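Abbfa_003403 (Acinetobacter baumannii, PDB 4ZXH) probably builds a peptide product as a four-domain nonribosomal peptide synthetase, joining condensation, adenylation, carrier and thioesterase domains and carrying intermediates on a phosphopantetheine arm. Local coordinates at residues V507-L512 / I680-G685; A517-Y522 / N602-V607; V534-D539 / V581-T586. One frame throughout, in Å; residues are numbered along the deposited sequence.

Contact 1 of 3, residues V507-L512 / I680-G685; sequences VSYREL and IPLMYG
Tyr509 reaches from the first turn of helix 509-525 into the turn between helix 674-679 and strand 687-690, an inner strand of the adenylation domain's large mixed sheet. Strand 507-508 lies at one edge of that sheet, so the phenol ties the edge strand and the helix after it to the lead-in of an inner strand. The ring meets the turn with its far end. CE2 lies 3.6 Å from Gly685 O, set obliquely to the ring, while Leu682 O is near the ring plane at an edge. The hydroxyl comes down beside Gly685 and hydrogen-bonds to Gly686 O.

Leu682 supplies the apolar half. With its CG anti to the carbonyl carbon (chi1 -62°), it brings CD2 to 4.0 Å from Tyr509 CZ. The same methyl also touches CD2 of Leu512, one helical turn on from Ser508. Strand 498-501 packs on Leu512 as well, through Leu500, and Ile491 of helix 483-494 packs against Tyr509.

The helix start that holds Tyr509 is closed by a capping box. Glu511 N gives its hydrogen to Ser508 OG, and in return Ser508 N points almost straight at Glu511 OE1, 2.9 Å away, on the anti side of the carboxylate.

Contact 2 of 3, residues A517-Y522 / N602-V607; sequences AGIAEY and NQAGVV
Tyr522 lies with one face of its ring against the backbone of the loop at Gln603 and Ala604. Ala604 CA stands 3.6 Å above the ring plane, offset toward the rim, and the Ala604 methyl comes equally close to Tyr522 CG. Further out along the ring, Gln603 C also sits over this face, and Gln603 CB lies beside the hydroxyl end. The two side chains run side by side in the same direction, yet the Gln603 chain bends at chi2, and its amide plane lies 77° from that of the ring. Tyr522 holds its CG opposite the backbone nitrogen (chi1 -167°), which carries the ring out from the helix and over the loop.

One turn back, Gly518 gives the loop its closest backbone approach. Its CA lies 4.4 Å from Val606 CA and 3.7 Å from Gly605 O; with no side chain in between, the loop backbone lies directly on the helix. Val607 closes the other end, with CG2 3.8 Å from Gly518 CA, while Ala517 CB touches Val607 O.

These residues join a helix of the adenylation domain to the chain that leaves strand 598-600, the last strand of its four-stranded parallel sheet. No hydrogen bond crosses between the two segments; the loop is laid on the helix by apolar and van der Waals contact.

A second shell steadies both sides. Tyr522 meets the ring of His526 edge-to-face, and its carbonyl oxygen accepts a hydrogen bond from His526 ND1. Ala517 is backed by Leu609 and Val612. On the loop, Asn602 N bonds to Asp600 OD1.

Contact 3 of 3, residues V534-D539 / V581-T586; sequences VGLMLD and VILTQT
Two neighbouring inner strands of a parallel beta sheet, 533-537 and 581-584, are paired here, and Gly535 and Leu583 carry most of the pairing. Gly535 N donates to Val581 O at 2.8 Å, and Gly535 O takes the hydrogen of Leu583 N. Leu583 O then accepts from Met537 N at 2.9 Å, so Leu583 uses both its backbone N and O to bracket Leu536. The other edge of Leu536 pairs with Val559 and Leu561.

Between the paired strands the chain runs through helix 543-553, strand 557-560 and helix 567-577, the alternation of helices and parallel strands of an adenylation-domain alpha/beta core. Val534, Leu536, Val581 and Leu583 share one face, and from it Val534 and Leu536 pack on helix 543-553. Val534 CG1 sits 3.9 Å from Val581 CG1, the two valines pointing the same way, and Leu536 CD1 meets Leu583 CD2. On the other face Met537 CB touches Ile582 CG2.

Beyond Leu583, side chains add to the pairing. Thr584 OG1, anti to its nitrogen (chi1 176°), donates to Met537 O at 3.0 Å within the carbonyl plane. Gln585 turns its amide to Asp539: OE1 accepts from Asp539 N at 2.9 Å along a nearly straight N-H line (173°), although the donor stands well above the amide plane. The two side chains cross at about a right angle, with amide and carboxylate planes perpendicular.

How the contacts relate
All three contacts lie in the adenylation domain, nested in sequence: contact 3 lies inside the loop closed by contact 2, and contact 2 inside that closed by contact 1. Helix 509-525 serves contacts 1 and 2, whose centres are about 17 Å apart, and the chain then runs on into strand 533-537 of contact 3. Contacts 2 and 3 have centres about 14 Å apart and touch: Asn602 ND2 lies 2.6 Å from Thr586 OG1, a probable hydrogen bond. Contacts 1 and 3, about 22 Å apart between centres, do not meet. The lipid and potassium sites are formed by residues of the condensation part of the chain, none of them in these segments.

Contact 1 of 3, residues V507-L512 / I680-G685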
ATOM      1  N   VAL A 507       5.336  25.575  48.895  1.00 60.58           N
ATOM      2  CA  VAL A 507       4.534  26.763  49.192  1.00 50.10           C
ATOM      3  C   VAL A 507       3.115  26.398  49.600  1.00 48.97           C
ATOM      4  O   VAL A 507       2.416  25.744  48.841  1.00 53.47           O
ATOM      5  CB  VAL A 507       4.427  27.705  47.974  1.00 46.28           C
ATOM      6  CG1 VAL A 507       3.534  28.887  48.295  1.00 38.31           C
ATOM      7  CG2 VAL A 507       5.792  28.168  47.524  1.00 47.76           C
ATOM      8  N   SER A 508       2.674  26.833  50.778  1.00 43.96           N
ATOM      9  CA  SER A 508       1.298  26.575  51.198  1.00 50.70           C
ATOM     10  C   SER A 508       0.296  27.499  50.488  1.00 56.23           C
ATOM     11  O   SER A 508       0.687  28.487  49.865  1.00 56.40           O
ATOM     12  CB  SER A 508       1.165  26.747  52.706  1.00 52.71           C
ATOM     13  OG  SER A 508       1.288  28.110  53.062  1.00 57.59           O
ATOM     14  N   TYR A 509      -0.993  27.188  50.597  1.00 54.53           N
ATOM     15  CA  TYR A 509      -2.029  28.047  50.029  1.00 53.23           C
ATOM     16  C   TYR A 509      -2.056  29.459  50.642  1.00 54.28           C
ATOM     17  O   TYR A 509      -2.234  30.448  49.931  1.00 46.29           O
ATOM     18  CB  TYR A 509      -3.398  27.394  50.188  1.00 51.74           C
ATOM     19  CG  TYR A 509      -3.807  26.551  49.006  1.00 48.51           C
ATOM     20  CD1 TYR A 509      -4.448  27.128  47.919  1.00 40.52           C
ATOM     21  CD2 TYR A 509      -3.564  25.176  48.980  1.00 46.46           C
ATOM     22  CE1 TYR A 509      -4.827  26.377  46.835  1.00 39.66           C
ATOM     23  CE2 TYR A 509      -3.939  24.406  47.898  1.00 42.75           C
ATOM     24  CZ  TYR A 509      -4.573  25.014  46.820  1.00 59.76           C
ATOM     25  OH  TYR A 509      -4.958  24.271  45.717  1.00 52.43           O
ATOM     26  N   ARG A 510      -1.897  29.546  51.956  1.00 51.79           N
ATOM     27  CA  ARG A 510      -1.812  30.837  52.618  1.00 55.94           C
ATOM     28  C   ARG A 510      -0.646  31.627  52.024  1.00 56.44           C
ATOM     29  O   ARG A 510      -0.771  32.810  51.695  1.00 62.08           O
ATOM     30  CB  ARG A 510      -1.631  30.652  54.126  1.00 47.34           C
ATOM     31  CG  ARG A 510      -1.703  31.923  54.941  1.00 47.95           C
ATOM     32  CD  ARG A 510      -1.324  31.657  56.400  1.00 50.92           C
ATOM     33  NE  ARG A 510      -2.053  30.536  56.991  1.00 53.28           N
ATOM     34  CZ  ARG A 510      -3.298  30.615  57.459  1.00 59.99           C
ATOM     35  NH1 ARG A 510      -3.964  31.761  57.388  1.00 58.48           N
ATOM     36  NH2 ARG A 510      -3.886  29.550  57.989  1.00 62.59           N
ATOM     37  N   GLU A 511       0.486  30.946  51.874  1.00 50.11           N
ATOM     38  CA  GLU A 511       1.697  31.568  51.359  1.00 49.03           C
ATOM     39  C   GLU A 511       1.509  32.013  49.915  1.00 49.49           C
ATOM     40  O   GLU A 511       2.052  33.030  49.496  1.00 54.50           O
ATOM     41  CB  GLU A 511       2.882  30.600  51.470  1.00 42.13           C
ATOM     42  CG  GLU A 511       3.482  30.540  52.859  1.00 57.17           C
ATOM     43  CD  GLU A 511       4.551  29.467  53.021  1.00 68.53           C
ATOM     44  OE1 GLU A 511       4.567  28.493  52.227  1.00 67.09           O
ATOM     45  OE2 GLU A 511       5.379  29.609  53.953  1.00 72.50           O
ATOM     46  N   LEU A 512       0.749  31.233  49.154  1.00 45.07           N
ATOM     47  CA  LEU A 512       0.457  31.558  47.766  1.00 40.19           C
ATOM     48  C   LEU A 512      -0.321  32.861  47.679  1.00 45.69           C
ATOM     49  O   LEU A 512      -0.021  33.716  46.845  1.00 42.62           O
ATOM     50  CB  LEU A 512      -0.340  30.431  47.108  1.00 43.17           C
ATOM     51  CG  LEU A 512      -1.005  30.722  45.756  1.00 44.37           C
ATOM     52  CD1 LEU A 512       0.018  31.027  44.683  1.00 31.85           C
ATOM     53  CD2 LEU A 512      -1.894  29.559  45.330  1.00 40.07           C
ATOM     54  N   ILE A 680      -5.611  24.568  37.291  1.00 42.36           N
ATOM     55  CA  ILE A 680      -6.816  23.835  37.661  1.00 46.97           C
ATOM     56  C   ILE A 680      -6.755  23.077  39.002  1.00 48.23           C
ATOM     57  O   ILE A 680      -7.805  22.876  39.611  1.00 53.23           O
ATOM     58  CB  ILE A 680      -7.258  22.851  36.540  1.00 38.52           C
ATOM     59  CG1 ILE A 680      -8.768  22.593  36.655  1.00 41.00           C
ATOM     60  CG2 ILE A 680      -6.458  21.556  36.571  1.00 36.44           C
ATOM     61  CD1 ILE A 680      -9.343  21.707  35.572  1.00 42.73           C
ATOM     62  N   PRO A 681      -5.555  22.678  39.494  1.00 46.63           N
ATOM     63  CA  PRO A 681      -5.715  22.088  40.828  1.00 42.61           C
ATOM     64  C   PRO A 681      -5.917  23.176  41.872  1.00 46.69           C
ATOM     65  O   PRO A 681      -6.551  22.921  42.896  1.00 49.37           O
ATOM     66  CB  PRO A 681      -4.392  21.339  41.062  1.00 40.56           C
ATOM     67  CG  PRO A 681      -3.728  21.271  39.720  1.00 43.61           C
ATOM     68  CD  PRO A 681      -4.180  22.501  38.994  1.00 42.64           C
ATOM     69  N   LEU A 682      -5.390  24.373  41.613  1.00 46.53           N
ATOM     70  CA  LEU A 682      -5.541  25.473  42.561  1.00 46.78           C
ATOM     71  C   LEU A 682      -7.007  25.886  42.710  1.00 48.59           C
ATOM     72  O   LEU A 682      -7.424  26.326  43.773  1.00 49.49           O
ATOM     73  CB  LEU A 682      -4.713  26.667  42.133  1.00 32.89           C
ATOM     74  CG  LEU A 682      -3.212  26.459  42.064  1.00 32.31           C
ATOM     75  CD1 LEU A 682      -2.567  27.738  41.561  1.00 33.30           C
ATOM     76  CD2 LEU A 682      -2.659  26.072  43.423  1.00 42.05           C
ATOM     77  N   MET A 683      -7.790  25.739  41.645  1.00 49.99           N
ATOM     78  CA  MET A 683      -9.231  25.975  41.727  1.00 49.40           C
ATOM     79  C   MET A 683      -9.950  25.010  42.692  1.00 50.49           C
ATOM     80  O   MET A 683     -11.077  25.285  43.131  1.00 54.42           O
ATOM     81  CB  MET A 683      -9.870  25.874  40.334  1.00 47.55           C
ATOM     82  CG  MET A 683      -9.539  27.010  39.368  1.00 45.14           C
ATOM     83  SD  MET A 683      -9.858  26.597  37.623  1.00 38.52           S
ATOM     84  CE  MET A 683     -11.531  25.967  37.679  1.00 33.88           C
ATOM     85  N   TYR A 684      -9.321  23.887  43.032  1.00 46.22           N
ATOM     86  CA  TYR A 684     -10.047  22.879  43.803  1.00 52.55           C
ATOM     87  C   TYR A 684      -9.347  22.394  45.080  1.00 57.64           C
ATOM     88  O   TYR A 684      -9.904  21.571  45.817  1.00 62.81           O
ATOM     89  CB  TYR A 684     -10.381  21.693  42.884  1.00 52.98           C
ATOM     90  CG  TYR A 684     -11.337  22.107  41.788  1.00 47.99           C
ATOM     91  CD1 TYR A 684     -12.690  22.295  42.063  1.00 46.07           C
ATOM     92  CD2 TYR A 684     -10.888  22.364  40.493  1.00 46.71           C
ATOM     93  CE1 TYR A 684     -13.582  22.702  41.089  1.00 42.54           C
ATOM     94  CE2 TYR A 684     -11.782  22.773  39.497  1.00 48.42           C
ATOM     95  CZ  TYR A 684     -13.130  22.937  39.816  1.00 51.15           C
ATOM     96  OH  TYR A 684     -14.035  23.342  38.870  1.00 55.40           O
ATOM     97  N   GLY A 685      -8.152  22.917  45.353  1.00 47.55           N
ATOM     98  CA  GLY A 685      -7.477  22.646  46.612  1.00 44.64           C
ATOM     99  C   GLY A 685      -6.347  21.635  46.527  1.00 49.93           C
ATOM    100  O   GLY A 685      -5.723  21.287  47.542  1.00 54.13           O
TER

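Contact 2 of 3, residues A517-Y522 / N602-V607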
ATOM      1  N   ALA A 517      -0.661  38.701  46.293  1.00 42.44           N
ATOM      2  CA  ALA A 517      -0.868  40.042  46.791  1.00 38.14           C
ATOM      3  C   ALA A 517       0.388  40.896  46.624  1.00 46.33           C
ATOM      4  O   ALA A 517       0.324  42.029  46.141  1.00 45.74           O
ATOM      5  CB  ALA A 517      -1.289  39.985  48.240  1.00 33.62           C
ATOM      6  N   GLY A 518       1.531  40.339  47.011  1.00 43.54           N
ATOM      7  CA  GLY A 518       2.790  41.061  46.969  1.00 41.59           C
ATOM      8  C   GLY A 518       3.270  41.361  45.562  1.00 43.37           C
ATOM      9  O   GLY A 518       3.908  42.390  45.319  1.00 50.63           O
ATOM     10  N   ILE A 519       2.964  40.464  44.629  1.00 38.00           N
ATOM     11  CA  ILE A 519       3.353  40.665  43.242  1.00 36.58           C
ATOM     12  C   ILE A 519       2.392  41.646  42.577  1.00 37.96           C
ATOM     13  O   ILE A 519       2.787  42.463  41.739  1.00 39.16           O
ATOM     14  CB  ILE A 519       3.392  39.336  42.483  1.00 36.98           C
ATOM     15  CG1 ILE A 519       4.502  38.450  43.054  1.00 29.90           C
ATOM     16  CG2 ILE A 519       3.632  39.547  40.990  1.00 26.18           C
ATOM     17  CD1 ILE A 519       4.627  37.132  42.336  1.00 27.70           C
ATOM     18  N   ALA A 520       1.131  41.595  42.974  1.00 37.02           N
ATOM     19  CA  ALA A 520       0.165  42.540  42.438  1.00 37.18           C
ATOM     20  C   ALA A 520       0.547  43.949  42.871  1.00 42.40           C
ATOM     21  O   ALA A 520       0.567  44.883  42.069  1.00 44.94           O
ATOM     22  CB  ALA A 520      -1.237  42.191  42.894  1.00 27.81           C
ATOM     23  N   GLU A 521       0.884  44.090  44.147  1.00 43.41           N
ATOM     24  CA  GLU A 521       1.218  45.396  44.694  1.00 42.88           C
ATOM     25  C   GLU A 521       2.552  45.907  44.157  1.00 35.97           C
ATOM     26  O   GLU A 521       2.691  47.092  43.886  1.00 39.28           O
ATOM     27  CB  GLU A 521       1.231  45.345  46.222  1.00 46.43           C
ATOM     28  CG  GLU A 521       1.568  46.669  46.904  1.00 60.20           C
ATOM     29  CD  GLU A 521       0.642  47.830  46.527  1.00 68.08           C
ATOM     30  OE1 GLU A 521      -0.478  47.594  46.012  1.00 71.11           O
ATOM     31  OE2 GLU A 521       1.046  48.992  46.760  1.00 64.68           O
ATOM     32  N   TYR A 522       3.526  45.024  43.984  1.00 29.50           N
ATOM     33  CA  TYR A 522       4.783  45.426  43.368  1.00 29.46           C
ATOM     34  C   TYR A 522       4.539  46.042  41.984  1.00 41.50           C
ATOM     35  O   TYR A 522       5.100  47.095  41.647  1.00 36.10           O
ATOM     36  CB  TYR A 522       5.712  44.228  43.259  1.00 31.38           C
ATOM     37  CG  TYR A 522       7.158  44.547  42.926  1.00 41.91           C
ATOM     38  CD1 TYR A 522       7.904  45.382  43.736  1.00 39.91           C
ATOM     39  CD2 TYR A 522       7.797  43.953  41.835  1.00 48.75           C
ATOM     40  CE1 TYR A 522       9.231  45.655  43.463  1.00 48.85           C
ATOM     41  CE2 TYR A 522       9.135  44.225  41.551  1.00 49.66           C
ATOM     42  CZ  TYR A 522       9.840  45.079  42.376  1.00 56.15           C
ATOM     43  OH  TYR A 522      11.163  45.370  42.125  1.00 71.69           O
ATOM     44  N   ASN A 602      11.858  39.031  42.628  1.00 47.46           N
ATOM     45  CA  ASN A 602      12.344  38.723  43.967  1.00 53.21           C
ATOM     46  C   ASN A 602      12.271  39.943  44.879  1.00 56.43           C
ATOM     47  O   ASN A 602      12.294  39.806  46.102  1.00 68.37           O
ATOM     48  CB  ASN A 602      13.779  38.198  43.911  1.00 60.63           C
ATOM     49  CG  ASN A 602      13.894  36.868  43.172  1.00 62.72           C
ATOM     50  OD1 ASN A 602      13.084  35.957  43.374  1.00 63.94           O
ATOM     51  ND2 ASN A 602      14.899  36.761  42.297  1.00 56.88           N
ATOM     52  N   GLN A 603      12.187  41.128  44.277  1.00 52.29           N
ATOM     53  CA  GLN A 603      12.149  42.390  45.015  1.00 48.41           C
ATOM     54  C   GLN A 603      10.747  42.696  45.471  1.00 46.62           C
ATOM     55  O   GLN A 603      10.529  43.582  46.295  1.00 59.10           O
ATOM     56  CB  GLN A 603      12.664  43.546  44.161  1.00 53.89           C
ATOM     57  CG  GLN A 603      14.150  43.519  43.948  1.00 63.98           C
ATOM     58  CD  GLN A 603      14.877  43.095  45.200  1.00 71.87           C
ATOM     59  OE1 GLN A 603      15.328  41.951  45.308  1.00 73.71           O
ATOM     60  NE2 GLN A 603      14.969  44.002  46.173  1.00 74.53           N
ATOM     61  N   ALA A 604       9.792  41.972  44.911  1.00 47.84           N
ATOM     62  CA  ALA A 604       8.404  42.112  45.316  1.00 49.79           C
ATOM     63  C   ALA A 604       8.271  41.710  46.768  1.00 63.49           C
ATOM     64  O   ALA A 604       8.727  40.637  47.163  1.00 67.19           O
ATOM     65  CB  ALA A 604       7.495  41.260  44.437  1.00 30.78           C
ATOM     66  N   GLY A 605       7.659  42.565  47.575  1.00 72.56           N
ATOM     67  CA  GLY A 605       7.420  42.206  48.957  1.00 86.36           C
ATOM     68  C   GLY A 605       6.546  40.963  49.071  1.00 92.37           C
ATOM     69  O   GLY A 605       6.207  40.293  48.083  1.00 83.28           O
ATOM     70  N   VAL A 606       6.205  40.623  50.303  1.00 98.85           N
ATOM     71  CA  VAL A 606       5.070  39.750  50.528  1.00 92.99           C
ATOM     72  C   VAL A 606       4.103  40.625  51.324  1.00 80.25           C
ATOM     73  O   VAL A 606       4.510  41.446  52.159  1.00 78.46           O
ATOM     74  CB  VAL A 606       5.453  38.421  51.237  1.00 82.37           C
ATOM     75  CG1 VAL A 606       4.242  37.756  51.838  1.00 81.48           C
ATOM     76  CG2 VAL A 606       6.125  37.470  50.248  1.00 79.53           C
ATOM     77  N   VAL A 607       2.827  40.497  50.994  1.00 67.16           N
ATOM     78  CA  VAL A 607       1.808  41.405  51.473  1.00 57.53           C
ATOM     79  C   VAL A 607       0.624  40.569  51.905  1.00 58.67           C
ATOM     80  O   VAL A 607       0.256  39.629  51.210  1.00 61.35           O
ATOM     81  CB  VAL A 607       1.390  42.398  50.373  1.00 52.76           C
ATOM     82  CG1 VAL A 607       0.173  43.185  50.789  1.00 47.31           C
ATOM     83  CG2 VAL A 607       2.538  43.331  50.040  1.00 57.77           C
TER

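Contact 3 of 3, residues V534-D539 / V581-T586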
ATOM      1  N   VAL A 534       2.250  42.746  30.365  1.00 28.31           N
ATOM      2  CA  VAL A 534       3.447  42.502  31.166  1.00 26.96           C
ATOM      3  C   VAL A 534       4.227  41.306  30.649  1.00 29.58           C
ATOM      4  O   VAL A 534       3.728  40.171  30.663  1.00 30.22           O
ATOM      5  CB  VAL A 534       3.091  42.272  32.634  1.00 22.54           C
ATOM      6  CG1 VAL A 534       4.290  41.753  33.411  1.00 22.87           C
ATOM      7  CG2 VAL A 534       2.551  43.555  33.232  1.00 23.07           C
ATOM      8  N   GLY A 535       5.443  41.568  30.175  1.00 27.97           N
ATOM      9  CA  GLY A 535       6.346  40.508  29.759  1.00 27.41           C
ATOM     10  C   GLY A 535       6.691  39.625  30.943  1.00 29.65           C
ATOM     11  O   GLY A 535       6.931  40.110  32.047  1.00 40.11           O
ATOM     12  N   LEU A 536       6.700  38.321  30.721  1.00 29.48           N
ATOM     13  CA  LEU A 536       7.002  37.386  31.792  1.00 30.16           C
ATOM     14  C   LEU A 536       8.148  36.466  31.402  1.00 36.09           C
ATOM     15  O   LEU A 536       7.981  35.582  30.557  1.00 36.19           O
ATOM     16  CB  LEU A 536       5.768  36.568  32.139  1.00 26.13           C
ATOM     17  CG  LEU A 536       5.932  35.640  33.334  1.00 28.47           C
ATOM     18  CD1 LEU A 536       6.407  36.423  34.550  1.00 26.49           C
ATOM     19  CD2 LEU A 536       4.592  34.955  33.601  1.00 25.35           C
ATOM     20  N   MET A 537       9.309  36.681  32.019  1.00 35.69           N
ATOM     21  CA  MET A 537      10.511  35.918  31.700  1.00 32.18           C
ATOM     22  C   MET A 537      11.045  35.225  32.954  1.00 38.79           C
ATOM     23  O   MET A 537      11.933  35.760  33.626  1.00 42.90           O
ATOM     24  CB  MET A 537      11.578  36.838  31.093  1.00 25.71           C
ATOM     25  CG  MET A 537      12.714  36.121  30.391  1.00 36.34           C
ATOM     26  SD  MET A 537      14.044  37.210  29.820  1.00 34.84           S
ATOM     27  CE  MET A 537      13.262  38.071  28.469  1.00 56.32           C
ATOM     28  N   LEU A 538      10.507  34.039  33.260  1.00 39.20           N
ATOM     29  CA  LEU A 538      10.856  33.308  34.488  1.00 42.55           C
ATOM     30  C   LEU A 538      11.433  31.909  34.264  1.00 42.80           C
ATOM     31  O   LEU A 538      11.245  31.317  33.204  1.00 46.07           O
ATOM     32  CB  LEU A 538       9.623  33.175  35.385  1.00 40.98           C
ATOM     33  CG  LEU A 538       8.982  34.460  35.912  1.00 39.19           C
ATOM     34  CD1 LEU A 538       7.938  34.141  36.978  1.00 38.56           C
ATOM     35  CD2 LEU A 538      10.037  35.424  36.445  1.00 35.75           C
ATOM     36  N   ASP A 539      12.131  31.391  35.276  1.00 41.44           N
ATOM     37  CA  ASP A 539      12.495  29.972  35.347  1.00 37.63           C
ATOM     38  C   ASP A 539      11.367  29.200  36.006  1.00 42.61           C
ATOM     39  O   ASP A 539      10.542  29.784  36.708  1.00 49.01           O
ATOM     40  CB  ASP A 539      13.786  29.754  36.135  1.00 39.94           C
ATOM     41  CG  ASP A 539      15.029  29.884  35.276  1.00 51.12           C
ATOM     42  OD1 ASP A 539      14.945  29.590  34.064  1.00 53.59           O
ATOM     43  OD2 ASP A 539      16.093  30.281  35.812  1.00 59.01           O
ATOM     44  N   VAL A 581       6.289  46.455  30.793  1.00 31.51           N
ATOM     45  CA  VAL A 581       7.394  46.042  31.638  1.00 28.59           C
ATOM     46  C   VAL A 581       7.679  44.576  31.352  1.00 33.19           C
ATOM     47  O   VAL A 581       6.825  43.877  30.805  1.00 39.86           O
ATOM     48  CB  VAL A 581       7.072  46.257  33.148  1.00 32.35           C
ATOM     49  CG1 VAL A 581       6.211  45.130  33.688  1.00 37.06           C
ATOM     50  CG2 VAL A 581       8.336  46.358  33.961  1.00 40.34           C
ATOM     51  N   ILE A 582       8.881  44.117  31.692  1.00 38.30           N
ATOM     52  CA  ILE A 582       9.211  42.684  31.649  1.00 34.84           C
ATOM     53  C   ILE A 582       9.487  42.208  33.071  1.00 34.63           C
ATOM     54  O   ILE A 582      10.425  42.691  33.717  1.00 33.15           O
ATOM     55  CB  ILE A 582      10.445  42.395  30.760  1.00 33.70           C
ATOM     56  CG1 ILE A 582      10.141  42.682  29.283  1.00 31.61           C
ATOM     57  CG2 ILE A 582      10.922  40.966  30.950  1.00 29.59           C
ATOM     58  CD1 ILE A 582      11.387  42.765  28.422  1.00 27.61           C
ATOM     59  N   LEU A 583       8.646  41.306  33.575  1.00 29.78           N
ATOM     60  CA  LEU A 583       8.807  40.799  34.937  1.00 31.49           C
ATOM     61  C   LEU A 583       9.662  39.555  34.850  1.00 39.91           C
ATOM     62  O   LEU A 583       9.271  38.569  34.234  1.00 43.34           O
ATOM     63  CB  LEU A 583       7.451  40.501  35.597  1.00 26.99           C
ATOM     64  CG  LEU A 583       7.416  39.935  37.028  1.00 35.33           C
ATOM     65  CD1 LEU A 583       7.804  40.944  38.108  1.00 26.13           C
ATOM     66  CD2 LEU A 583       6.049  39.324  37.320  1.00 33.62           C
ATOM     67  N   THR A 584      10.842  39.616  35.450  1.00 40.17           N
ATOM     68  CA  THR A 584      11.834  38.555  35.317  1.00 38.24           C
ATOM     69  C   THR A 584      12.465  38.273  36.680  1.00 38.75           C
ATOM     70  O   THR A 584      12.009  38.797  37.686  1.00 40.37           O
ATOM     71  CB  THR A 584      12.901  38.953  34.298  1.00 40.76           C
ATOM     72  OG1 THR A 584      13.922  37.953  34.244  1.00 48.33           O
ATOM     73  CG2 THR A 584      13.518  40.294  34.684  1.00 32.87           C
ATOM     74  N   GLN A 585      13.501  37.447  36.742  1.00 41.30           N
ATOM     75  CA  GLN A 585      14.112  37.170  38.040  1.00 44.50           C
ATOM     76  C   GLN A 585      15.543  37.672  38.056  1.00 48.33           C
ATOM     77  O   GLN A 585      16.099  37.976  37.003  1.00 41.92           O
ATOM     78  CB  GLN A 585      14.040  35.671  38.390  1.00 46.18           C
ATOM     79  CG  GLN A 585      14.598  34.716  37.351  1.00 57.11           C
ATOM     80  CD  GLN A 585      14.167  33.274  37.584  1.00 60.04           C
ATOM     81  OE1 GLN A 585      12.974  32.944  37.516  1.00 53.36           O
ATOM     82  NE2 GLN A 585      15.137  32.406  37.871  1.00 66.01           N
ATOM     83  N   THR A 586      16.127  37.757  39.253  1.00 55.46           N
ATOM     84  CA  THR A 586      17.439  38.380  39.472  1.00 53.72           C
ATOM     85  C   THR A 586      18.513  37.994  38.458  1.00 55.34           C
ATOM     86  O   THR A 586      19.099  38.865  37.812  1.00 55.21           O
ATOM     87  CB  THR A 586      17.974  38.038  40.866  1.00 56.66           C
ATOM     88  OG1 THR A 586      16.943  38.255  41.839  1.00 55.34           O
ATOM     89  CG2 THR A 586      19.199  38.884  41.195  1.00 53.84           C
TER